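Glutaryl-CoA dehydrogenase (Mycobacterium smegmatis, PDB 3SF6) belongs to the acyl-CoA dehydrogenase family of flavoproteins and, in this four-chain assembly, carries dihydroflavine-adenine dinucleotide. Local coordinates at residues A[94-99]-A[313-318]; A[39-44]-A[99-104]. All coordinates share one frame; numbering follows the deposited sequence.

Contact 1: residues A[94-99]-A[313-318]; sequences YGLACL and KGFLLA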
# COMPACT_ATOMS: atom_id res chain seq x y z
N TYR A 94 -9.55 -26.05 -17.80
CA TYR A 94 -10.53 -25.82 -16.75
C TYR A 94 -10.37 -24.44 -16.13
O TYR A 94 -11.32 -23.71 -15.95
CB TYR A 94 -10.39 -26.90 -15.66
CG TYR A 94 -11.18 -26.63 -14.39
CD1 TYR A 94 -12.54 -26.50 -14.42
CD2 TYR A 94 -10.53 -26.43 -13.17
CE1 TYR A 94 -13.27 -26.21 -13.24
CE2 TYR A 94 -11.25 -26.18 -11.98
CZ TYR A 94 -12.61 -26.05 -12.04
OH TYR A 94 -13.34 -25.82 -10.88
N GLY A 95 -9.13 -24.07 -15.85
CA GLY A 95 -8.83 -22.75 -15.33
C GLY A 95 -9.32 -21.67 -16.26
O GLY A 95 -9.96 -20.73 -15.83
N LEU A 96 -9.03 -21.80 -17.54
CA LEU A 96 -9.46 -20.80 -18.51
C LEU A 96 -10.98 -20.71 -18.56
O LEU A 96 -11.56 -19.62 -18.71
CB LEU A 96 -8.89 -21.06 -19.91
CG LEU A 96 -7.37 -20.97 -20.03
CD1 LEU A 96 -6.92 -21.60 -21.42
CD2 LEU A 96 -6.81 -19.59 -19.88
N ALA A 97 -11.65 -21.86 -18.46
CA ALA A 97 -13.12 -21.88 -18.39
C ALA A 97 -13.63 -21.10 -17.19
O ALA A 97 -14.59 -20.32 -17.34
CB ALA A 97 -13.63 -23.32 -18.36
N CYS A 98 -13.04 -21.34 -16.01
CA CYS A 98 -13.44 -20.60 -14.82
C CYS A 98 -13.23 -19.11 -14.98
O CYS A 98 -14.05 -18.29 -14.54
CB CYS A 98 -12.69 -21.09 -13.60
SG CYS A 98 -13.15 -22.76 -13.04
N LEU A 99 -12.11 -18.73 -15.58
CA LEU A 99 -11.83 -17.30 -15.81
C LEU A 99 -12.95 -16.69 -16.64
O LEU A 99 -13.47 -15.61 -16.32
CB LEU A 99 -10.45 -17.17 -16.49
CG LEU A 99 -9.79 -15.80 -16.65
CD1 LEU A 99 -8.25 -15.94 -16.83
CD2 LEU A 99 -10.45 -14.97 -17.77
N LYS A 313 0.65 -10.55 -13.95
CA LYS A 313 1.37 -11.38 -12.98
C LYS A 313 0.46 -12.46 -12.45
O LYS A 313 0.89 -13.61 -12.24
CB LYS A 313 1.86 -10.49 -11.82
CG LYS A 313 2.95 -9.49 -12.21
CD LYS A 313 3.05 -8.26 -11.26
CE LYS A 313 3.33 -8.58 -9.94
NZ LYS A 313 3.39 -7.40 -8.96
N GLY A 314 -0.80 -12.11 -12.17
CA GLY A 314 -1.76 -13.09 -11.67
C GLY A 314 -2.08 -14.19 -12.65
O GLY A 314 -2.15 -15.37 -12.29
N PHE A 315 -2.21 -13.82 -13.93
CA PHE A 315 -2.42 -14.79 -14.99
C PHE A 315 -1.20 -15.71 -15.14
O PHE A 315 -1.34 -16.93 -15.26
CB PHE A 315 -2.77 -14.13 -16.33
CG PHE A 315 -3.04 -15.14 -17.39
CD1 PHE A 315 -4.28 -15.72 -17.44
CD2 PHE A 315 -2.05 -15.61 -18.21
CE1 PHE A 315 -4.55 -16.73 -18.35
CE2 PHE A 315 -2.32 -16.65 -19.09
CZ PHE A 315 -3.55 -17.19 -19.15
N LEU A 316 0.02 -15.15 -15.17
CA LEU A 316 1.22 -15.98 -15.30
C LEU A 316 1.33 -16.94 -14.10
O LEU A 316 1.75 -18.11 -14.27
CB LEU A 316 2.48 -15.13 -15.46
CG LEU A 316 2.50 -14.30 -16.77
CD1 LEU A 316 3.73 -13.38 -16.74
CD2 LEU A 316 2.57 -15.20 -17.99
N LEU A 317 0.97 -16.47 -12.90
CA LEU A 317 0.96 -17.35 -11.71
C LEU A 317 -0.05 -18.45 -11.86
O LEU A 317 0.25 -19.63 -11.60
CB LEU A 317 0.65 -16.53 -10.47
CG LEU A 317 0.60 -17.27 -9.15
CD1 LEU A 317 1.93 -17.98 -8.80
CD2 LEU A 317 0.28 -16.27 -8.00
N ALA A 318 -1.26 -18.10 -12.26
CA ALA A 318 -2.31 -19.11 -12.49
C ALA A 318 -1.88 -20.17 -13.53
O ALA A 318 -2.01 -21.37 -13.30
CB ALA A 318 -3.63 -18.42 -12.97
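Leu99 and Phe315 mark where the backbones of 94-99 and 313-318 come nearest, and even there the CA of Leu99 and the CA of Phe315 are 9.8 Å apart. Both segments are regular α-helix. In one, Leu99 N donates to Gly95 O at 2.9 Å; in the other, Ala318 N does the same to Gly314 O. With the main chains this far apart, side chains alone make the contact.

Side chains from both helices reach in across the gap. Phe315 has CG anti to the backbone N (chi1 -177°), which carries the ring out toward the other helix, where it presents an edge to two leucines one turn apart. Leu96 CD2 lies in the ring plane, 4.0 Å from Phe315 CE1 and almost as close to CZ. Leu99 CD1 sits near that plane too, 4.0 Å from Phe315 CD1. The leucine side chains get there differently: Leu99 starts out facing helix 298-327 and meets the phenylalanine at about a right angle, whereas Leu96 has CG anti to its carbonyl carbon (chi1 -64°) and closes the distance with its CD2 methyl. Ile26 also touches Phe315, Leu30 touches Leu96, and Arg274 of helix 252-286 packs on Leu99.

Away from this contact, Lys313 of the same helix makes salt bridges through NZ with Glu310 of its own chain and with Glu310 of the second subunit. Toward helix 91-104 the chemistry is quite different. The contact is buried, apolar and small, 97 Å² in all, and no hydrogen bond crosses it. Through it Phe315 of helix 298-327 meets helix 91-104. Methyls against a ring edge give dispersion contact, which depends on shape and burial rather than on directed bonds.

Contact 2: residues A[39-44]-A[99-104]; sequences DTVRSV and LELEAG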
# COMPACT_ATOMS: atom_id res chain seq x y z
N ASP A 39 -12.58 -20.02 -25.73
CA ASP A 39 -13.43 -19.30 -26.66
C ASP A 39 -14.87 -19.80 -26.58
O ASP A 39 -15.86 -19.01 -26.67
CB ASP A 39 -12.89 -19.47 -28.09
CG ASP A 39 -11.59 -18.71 -28.34
OD1 ASP A 39 -11.20 -17.87 -27.50
OD2 ASP A 39 -10.95 -19.01 -29.37
N THR A 40 -15.00 -21.12 -26.45
CA THR A 40 -16.34 -21.75 -26.34
C THR A 40 -17.08 -21.26 -25.09
O THR A 40 -18.26 -20.90 -25.14
CB THR A 40 -16.22 -23.29 -26.33
OG1 THR A 40 -15.68 -23.73 -27.58
CG2 THR A 40 -17.59 -23.93 -26.15
N VAL A 41 -16.38 -21.23 -23.97
CA VAL A 41 -16.98 -20.78 -22.74
C VAL A 41 -17.25 -19.28 -22.79
O VAL A 41 -18.33 -18.81 -22.38
CB VAL A 41 -16.12 -21.14 -21.52
CG1 VAL A 41 -16.75 -20.66 -20.20
CG2 VAL A 41 -15.89 -22.66 -21.42
N ARG A 42 -16.34 -18.51 -23.38
CA ARG A 42 -16.59 -17.07 -23.53
C ARG A 42 -17.89 -16.83 -24.30
O ARG A 42 -18.69 -15.94 -23.95
CB ARG A 42 -15.41 -16.40 -24.25
CG ARG A 42 -15.54 -14.89 -24.37
CD ARG A 42 -14.32 -14.30 -25.03
NE ARG A 42 -13.13 -14.47 -24.22
CZ ARG A 42 -11.89 -14.22 -24.63
NH1 ARG A 42 -11.66 -13.74 -25.85
NH2 ARG A 42 -10.89 -14.41 -23.83
N SER A 43 -18.11 -17.59 -25.36
CA SER A 43 -19.32 -17.42 -26.17
C SER A 43 -20.57 -17.76 -25.38
O SER A 43 -21.56 -17.02 -25.43
CB SER A 43 -19.24 -18.26 -27.45
OG SER A 43 -20.39 -18.01 -28.24
N VAL A 44 -20.51 -18.81 -24.57
CA VAL A 44 -21.62 -19.18 -23.68
C VAL A 44 -21.92 -18.03 -22.70
O VAL A 44 -23.09 -17.65 -22.49
CB VAL A 44 -21.37 -20.50 -22.90
CG1 VAL A 44 -22.49 -20.75 -21.88
CG2 VAL A 44 -21.24 -21.72 -23.85
N LEU A 99 -12.11 -18.73 -15.58
CA LEU A 99 -11.83 -17.30 -15.81
C LEU A 99 -12.95 -16.69 -16.64
O LEU A 99 -13.47 -15.61 -16.32
CB LEU A 99 -10.45 -17.17 -16.49
CG LEU A 99 -9.79 -15.80 -16.65
CD1 LEU A 99 -8.25 -15.94 -16.83
CD2 LEU A 99 -10.45 -14.97 -17.77
N GLU A 100 -13.32 -17.35 -17.75
CA GLU A 100 -14.41 -16.84 -18.58
C GLU A 100 -15.75 -16.77 -17.86
O GLU A 100 -16.49 -15.80 -18.01
CB GLU A 100 -14.54 -17.66 -19.87
CG GLU A 100 -13.29 -17.58 -20.76
CD GLU A 100 -12.92 -16.16 -21.19
OE1 GLU A 100 -13.80 -15.29 -21.35
OE2 GLU A 100 -11.70 -15.93 -21.40
N LEU A 101 -16.07 -17.78 -17.06
CA LEU A 101 -17.34 -17.80 -16.29
C LEU A 101 -17.41 -16.64 -15.33
O LEU A 101 -18.44 -15.96 -15.25
CB LEU A 101 -17.50 -19.13 -15.54
CG LEU A 101 -17.83 -20.33 -16.38
CD1 LEU A 101 -17.66 -21.63 -15.59
CD2 LEU A 101 -19.22 -20.20 -16.95
N GLU A 102 -16.31 -16.38 -14.62
CA GLU A 102 -16.29 -15.32 -13.62
C GLU A 102 -16.24 -13.92 -14.23
O GLU A 102 -16.75 -12.96 -13.65
CB GLU A 102 -15.13 -15.59 -12.65
CG GLU A 102 -15.12 -14.72 -11.42
CD GLU A 102 -14.67 -15.44 -10.14
OE1 GLU A 102 -14.11 -16.56 -10.22
OE2 GLU A 102 -14.89 -14.85 -9.07
N ALA A 103 -15.63 -13.79 -15.41
CA ALA A 103 -15.72 -12.56 -16.16
C ALA A 103 -17.20 -12.21 -16.42
O ALA A 103 -17.58 -11.04 -16.47
CB ALA A 103 -14.90 -12.62 -17.49
N GLY A 104 -18.02 -13.24 -16.60
CA GLY A 104 -19.47 -13.10 -16.56
C GLY A 104 -19.91 -12.66 -15.17
O GLY A 104 -20.35 -11.51 -15.00
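Arg42 takes hold of Glu100 side-on, giving one nitrogen to each carboxylate oxygen. Arg42 NE donates to Glu100 OE1 at 3.1 Å, nearly straight at 170°, and Arg42 NH2 donates to Glu100 OE2 at 3.0 Å. Both acceptors lie close to the guanidinium plane, but the donors approach from above the carboxylate plane, because the two groups are turned 55° apart. Bends in both chains make this possible: Arg42 runs extended as far as its third torsion and then folds, while Glu100 turns at chi2 (-58°), bringing its carboxylate back over the arginine's aliphatic stem. Arg42 CB is only 3.5 Å from Glu100 OE1.

Beside the ion pair, Val41 CG1 packs 3.7 Å from Glu100 CB and 4.0 Å from Leu101 CG. The helices here run nearly parallel, with axes 8.7 Å apart.

Glu100 OE2 also forms a salt bridge with NH1 of Arg274 on helix 252-286, the strongest polar partner of this glutamate. Two arginines therefore serve one buried carboxylate; their charge probably favours its ionised form and repays part of the cost of burying it, while the paired bonds limit its rotation.

Helix 91-104 takes part in both contacts, and Leu99 belongs to both segments taken from it. Contact 1 joins that helix to 298-327 across the boundary between the N- and C-terminal domains; contact 2 joins it to 32-49 inside the N-terminal domain. Both are largely buried, although Arg42 in contact 2 is partly exposed. Their chemistry differs: a small, wholly apolar touch between well-separated helices in the first, a closer helix pair combining packing with a salt bridge in the second. They meet where Ala97 O packs against Val41 CG1, and Arg274 touches both, lying on Leu99 and pairing with Glu100.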